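Local atomic coordinates of aerobactin synthase IucA (PDB entry 5JM8), a protein that probably catalyses the ATP-dependent ligation of citrate to an acetylated hydroxylysine unit during synthesis of the siderophore aerobactin. Residues Q358-A370 and H427-L439. Numbering follows the deposited sequence.
With MG (magnesium ion), chain J; ATP (adenosine-5'-triphosphate), chain I.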
# COMPACT_ATOMS: atom_id res chain seq x y z
N GLN A 358 -6.83 -1.33 7.54
CA GLN A 358 -7.34 -2.37 6.65
C GLN A 358 -7.61 -3.70 7.36
O GLN A 358 -7.82 -4.72 6.72
CB GLN A 358 -6.36 -2.60 5.50
CG GLN A 358 -6.21 -1.40 4.59
CD GLN A 358 -7.50 -1.06 3.87
OE1 GLN A 358 -8.26 -1.95 3.48
NE2 GLN A 358 -7.76 0.23 3.69
N SER A 359 -7.60 -3.68 8.69
CA SER A 359 -7.92 -4.89 9.45
C SER A 359 -9.38 -5.25 9.24
O SER A 359 -10.19 -4.39 8.91
CB SER A 359 -7.64 -4.70 10.94
OG SER A 359 -8.51 -3.73 11.50
N GLN A 360 -9.70 -6.53 9.42
CA GLN A 360 -11.08 -6.98 9.31
C GLN A 360 -11.80 -6.80 10.64
O GLN A 360 -12.28 -7.76 11.25
CB GLN A 360 -11.13 -8.44 8.86
CG GLN A 360 -12.51 -8.89 8.41
CD GLN A 360 -12.55 -10.36 8.05
OE1 GLN A 360 -11.63 -11.12 8.36
NE2 GLN A 360 -13.63 -10.77 7.40
N THR A 361 -11.85 -5.56 11.10
CA THR A 361 -12.62 -5.19 12.27
C THR A 361 -13.93 -4.56 11.80
O THR A 361 -13.92 -3.49 11.21
CB THR A 361 -11.84 -4.20 13.16
OG1 THR A 361 -10.56 -4.76 13.48
CG2 THR A 361 -12.61 -3.91 14.45
N ASN A 362 -15.03 -5.27 12.02
CA ASN A 362 -16.34 -4.82 11.56
C ASN A 362 -17.34 -4.68 12.70
O ASN A 362 -17.36 -5.49 13.63
CB ASN A 362 -16.92 -5.78 10.52
CG ASN A 362 -15.97 -6.06 9.36
OD1 ASN A 362 -16.03 -7.12 8.75
ND2 ASN A 362 -15.09 -5.10 9.06
N VAL A 363 -18.20 -3.67 12.62
CA VAL A 363 -19.31 -3.55 13.56
C VAL A 363 -20.29 -4.68 13.26
O VAL A 363 -20.63 -4.95 12.10
CB VAL A 363 -20.00 -2.18 13.47
CG1 VAL A 363 -20.65 -1.98 12.10
CG2 VAL A 363 -21.01 -2.03 14.59
N LEU A 364 -20.75 -5.35 14.31
CA LEU A 364 -21.53 -6.57 14.18
C LEU A 364 -22.84 -6.35 13.42
O LEU A 364 -23.27 -7.20 12.64
CB LEU A 364 -21.82 -7.16 15.56
CG LEU A 364 -22.65 -8.44 15.64
CD1 LEU A 364 -21.95 -9.59 14.93
CD2 LEU A 364 -22.93 -8.80 17.10
N VAL A 365 -23.47 -5.19 13.64
CA VAL A 365 -24.80 -4.92 13.12
C VAL A 365 -24.86 -4.93 11.59
O VAL A 365 -25.89 -5.25 11.00
CB VAL A 365 -25.33 -3.56 13.64
CG1 VAL A 365 -24.49 -2.41 13.10
CG2 VAL A 365 -26.79 -3.37 13.26
N SER A 366 -23.74 -4.59 10.96
CA SER A 366 -23.68 -4.56 9.51
C SER A 366 -23.58 -5.97 8.93
O SER A 366 -24.01 -6.22 7.81
CB SER A 366 -22.49 -3.72 9.04
OG SER A 366 -22.59 -2.39 9.53
N LEU A 367 -23.03 -6.88 9.72
CA LEU A 367 -22.81 -8.25 9.27
C LEU A 367 -24.11 -9.05 9.33
O LEU A 367 -24.46 -9.76 8.40
CB LEU A 367 -21.73 -8.93 10.11
CG LEU A 367 -20.35 -8.28 10.09
CD1 LEU A 367 -19.46 -8.92 11.14
CD2 LEU A 367 -19.72 -8.39 8.71
N THR A 368 -24.80 -8.92 10.45
CA THR A 368 -26.05 -9.65 10.68
C THR A 368 -27.18 -9.15 9.79
O THR A 368 -28.08 -9.92 9.44
CB THR A 368 -26.50 -9.52 12.12
OG1 THR A 368 -26.77 -8.14 12.40
CG2 THR A 368 -25.43 -10.03 13.07
N GLN A 369 -27.13 -7.86 9.44
CA GLN A 369 -28.17 -7.21 8.64
C GLN A 369 -28.61 -8.05 7.45
O GLN A 369 -27.79 -8.53 6.67
CB GLN A 369 -27.69 -5.84 8.15
CG GLN A 369 -28.53 -5.23 7.00
CD GLN A 369 -27.93 -3.95 6.44
OE1 GLN A 369 -28.63 -2.94 6.29
NE2 GLN A 369 -26.65 -3.99 6.12
N ALA A 370 -29.92 -8.23 7.32
CA ALA A 370 -30.48 -8.94 6.19
C ALA A 370 -30.17 -8.16 4.91
O ALA A 370 -30.29 -6.94 4.87
CB ALA A 370 -31.98 -9.12 6.36
N HIS A 427 -24.39 -3.10 22.47
CA HIS A 427 -25.28 -3.23 21.32
C HIS A 427 -24.65 -4.11 20.27
O HIS A 427 -23.49 -4.50 20.37
CB HIS A 427 -25.57 -1.87 20.68
CG HIS A 427 -26.39 -0.94 21.52
ND1 HIS A 427 -25.84 0.03 22.32
CD2 HIS A 427 -27.73 -0.83 21.66
CE1 HIS A 427 -26.80 0.70 22.93
NE2 HIS A 427 -27.96 0.20 22.54
N GLN A 428 -25.43 -4.41 19.25
CA GLN A 428 -24.89 -4.96 18.02
C GLN A 428 -24.09 -3.90 17.28
O GLN A 428 -23.35 -4.19 16.34
CB GLN A 428 -26.03 -5.46 17.15
CG GLN A 428 -25.65 -6.51 16.17
CD GLN A 428 -26.82 -6.96 15.33
OE1 GLN A 428 -26.64 -7.62 14.32
NE2 GLN A 428 -28.04 -6.62 15.76
N GLN A 429 -24.26 -2.65 17.70
CA GLN A 429 -23.58 -1.51 17.10
C GLN A 429 -22.38 -1.05 17.95
O GLN A 429 -21.52 -0.32 17.47
CB GLN A 429 -24.57 -0.36 16.91
CG GLN A 429 -24.01 0.84 16.14
CD GLN A 429 -23.56 1.98 17.04
OE1 GLN A 429 -23.79 1.98 18.25
NE2 GLN A 429 -22.92 2.98 16.44
N ASN A 430 -22.34 -1.49 19.21
CA ASN A 430 -21.20 -1.19 20.09
C ASN A 430 -20.15 -2.29 20.04
O ASN A 430 -19.08 -2.15 20.62
CB ASN A 430 -21.67 -0.99 21.53
CG ASN A 430 -22.50 0.26 21.71
OD1 ASN A 430 -22.53 1.13 20.83
ND2 ASN A 430 -23.17 0.36 22.84
N ILE A 431 -20.48 -3.38 19.36
CA ILE A 431 -19.58 -4.52 19.24
C ILE A 431 -18.82 -4.49 17.92
O ILE A 431 -19.41 -4.67 16.85
CB ILE A 431 -20.35 -5.85 19.34
CG1 ILE A 431 -20.86 -6.04 20.76
CG2 ILE A 431 -19.45 -7.02 18.96
CD1 ILE A 431 -21.94 -7.11 20.89
N LEU A 432 -17.50 -4.28 18.01
CA LEU A 432 -16.62 -4.43 16.85
C LEU A 432 -15.95 -5.79 16.93
O LEU A 432 -15.22 -6.09 17.88
CB LEU A 432 -15.59 -3.31 16.80
CG LEU A 432 -16.15 -1.88 16.85
CD1 LEU A 432 -15.04 -0.85 16.94
CD2 LEU A 432 -17.03 -1.61 15.63
N VAL A 433 -16.21 -6.63 15.93
CA VAL A 433 -15.66 -7.98 15.89
C VAL A 433 -14.35 -7.97 15.13
O VAL A 433 -14.33 -7.86 13.91
CB VAL A 433 -16.64 -8.97 15.24
CG1 VAL A 433 -16.04 -10.37 15.19
CG2 VAL A 433 -17.95 -9.00 16.02
N GLN A 434 -13.25 -8.09 15.87
CA GLN A 434 -11.93 -8.15 15.27
C GLN A 434 -11.72 -9.52 14.65
O GLN A 434 -11.56 -10.51 15.36
CB GLN A 434 -10.85 -7.86 16.31
CG GLN A 434 -9.44 -7.75 15.73
CD GLN A 434 -8.37 -7.71 16.81
OE1 GLN A 434 -8.58 -8.15 17.93
NE2 GLN A 434 -7.21 -7.16 16.46
N MET A 435 -11.74 -9.57 13.32
CA MET A 435 -11.56 -10.83 12.61
C MET A 435 -10.21 -10.93 11.93
O MET A 435 -9.57 -9.92 11.64
CB MET A 435 -12.66 -11.01 11.56
CG MET A 435 -14.02 -11.36 12.12
SD MET A 435 -15.24 -11.49 10.80
CE MET A 435 -15.60 -9.76 10.53
N LEU A 436 -9.78 -12.16 11.69
CA LEU A 436 -8.56 -12.45 10.95
C LEU A 436 -8.81 -13.70 10.12
O LEU A 436 -8.86 -14.80 10.65
CB LEU A 436 -7.37 -12.65 11.90
CG LEU A 436 -6.03 -13.03 11.26
CD1 LEU A 436 -5.56 -11.98 10.26
CD2 LEU A 436 -4.96 -13.25 12.32
N GLY A 437 -8.97 -13.51 8.81
CA GLY A 437 -9.36 -14.59 7.94
C GLY A 437 -10.80 -15.01 8.19
O GLY A 437 -11.12 -16.20 8.18
N ASP A 438 -11.66 -14.03 8.43
CA ASP A 438 -13.10 -14.23 8.59
C ASP A 438 -13.48 -15.00 9.86
O ASP A 438 -14.59 -15.52 9.96
CB ASP A 438 -13.67 -14.95 7.36
CG ASP A 438 -13.37 -14.22 6.07
OD1 ASP A 438 -14.00 -13.17 5.83
OD2 ASP A 438 -12.51 -14.69 5.29
N LEU A 439 -12.56 -15.04 10.83
CA LEU A 439 -12.83 -15.67 12.12
C LEU A 439 -12.63 -14.66 13.24
O LEU A 439 -11.64 -13.94 13.25
CB LEU A 439 -11.90 -16.87 12.34
CG LEU A 439 -12.11 -17.66 13.64
CD1 LEU A 439 -13.36 -18.52 13.54
CD2 LEU A 439 -10.90 -18.51 13.97
MG MG J . -23.39 2.84 20.33
PG ATP I . -21.53 5.76 19.14
O1G ATP I . -20.84 6.57 18.07
O2G ATP I . -21.32 4.27 19.01
O3G ATP I . -21.30 6.28 20.54
PB ATP I . -24.30 6.27 19.86
O1B ATP I . -25.30 7.15 19.14
O2B ATP I . -23.74 6.72 21.19
O3B ATP I . -23.11 5.93 18.82
PA ATP I . -26.41 4.48 20.62
O1A ATP I . -26.81 5.62 21.53
O2A ATP I . -26.37 3.07 21.15
O3A ATP I . -24.94 4.80 20.02
O5' ATP I . -27.32 4.47 19.30
C5' ATP I . -27.06 3.48 18.32
C4' ATP I . -27.39 3.97 16.91
O4' ATP I . -27.16 2.89 16.00
C3' ATP I . -28.84 4.40 16.75
O3' ATP I . -28.90 5.69 16.13
C2' ATP I . -29.49 3.34 15.87
O2' ATP I . -30.34 3.92 14.88
C1' ATP I . -28.32 2.62 15.22
N9 ATP I . -28.54 1.16 15.15
C8 ATP I . -28.57 0.45 14.01
N7 ATP I . -28.79 -0.86 14.26
C5 ATP I . -28.91 -1.00 15.59
C6 ATP I . -29.14 -2.13 16.52
N6 ATP I . -29.30 -3.38 16.02
N1 ATP I . -29.19 -1.85 17.84
C2 ATP I . -29.04 -0.60 18.32
N3 ATP I . -28.82 0.46 17.53
C4 ATP I . -28.75 0.33 16.18
O HOH W 1 -7.63 -8.48 10.08
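Q360 grips the turn after strand 431-435 with both ends of its side-chain amide. Its OE1 accepts from D438 N at 2.9 Å, in the carbonyl plane on a lone pair. Its NE2 gives a hydrogen to D438 OD1, which it meets from above the carboxylate plane. The amide and carboxylate planes stand 89° apart. Q360 can reach this far because CG lies anti to the backbone N (chi1 -166°) and the chain runs on extended. The two bonds fix the rotation of the amide. D438 OD1 also forms a salt bridge with R385.

M435 bends at its end, which brings CE to 3.2 Å from N362 OD1 and to 4.0 Å from L367 CD1. N362 ND2 is hydrogen-bonded to L136 O. On the other face of the sheet, V363 CB packs on L432 CD2 at 3.7 Å, and helix 138-142 lies against both residues.

The backbones pair antiparallel. V433 N donates to N362 O at 2.8 Å, and I431 O points almost straight at L364 N, which donates to it. Further along, L364 CG rests on Q428 CG at 3.6 Å.

Strand 360-363 is an edge strand of the chain's mixed four-stranded sheet. The pairing ends at the nucleotide site: V365 CG2 touches the adenine of ATP, Q429 NE2 bonds T263 OG1, and Q429 OE1 and N430 OD1 bind the magnesium ion, with D447 completing the protein part of the metal site.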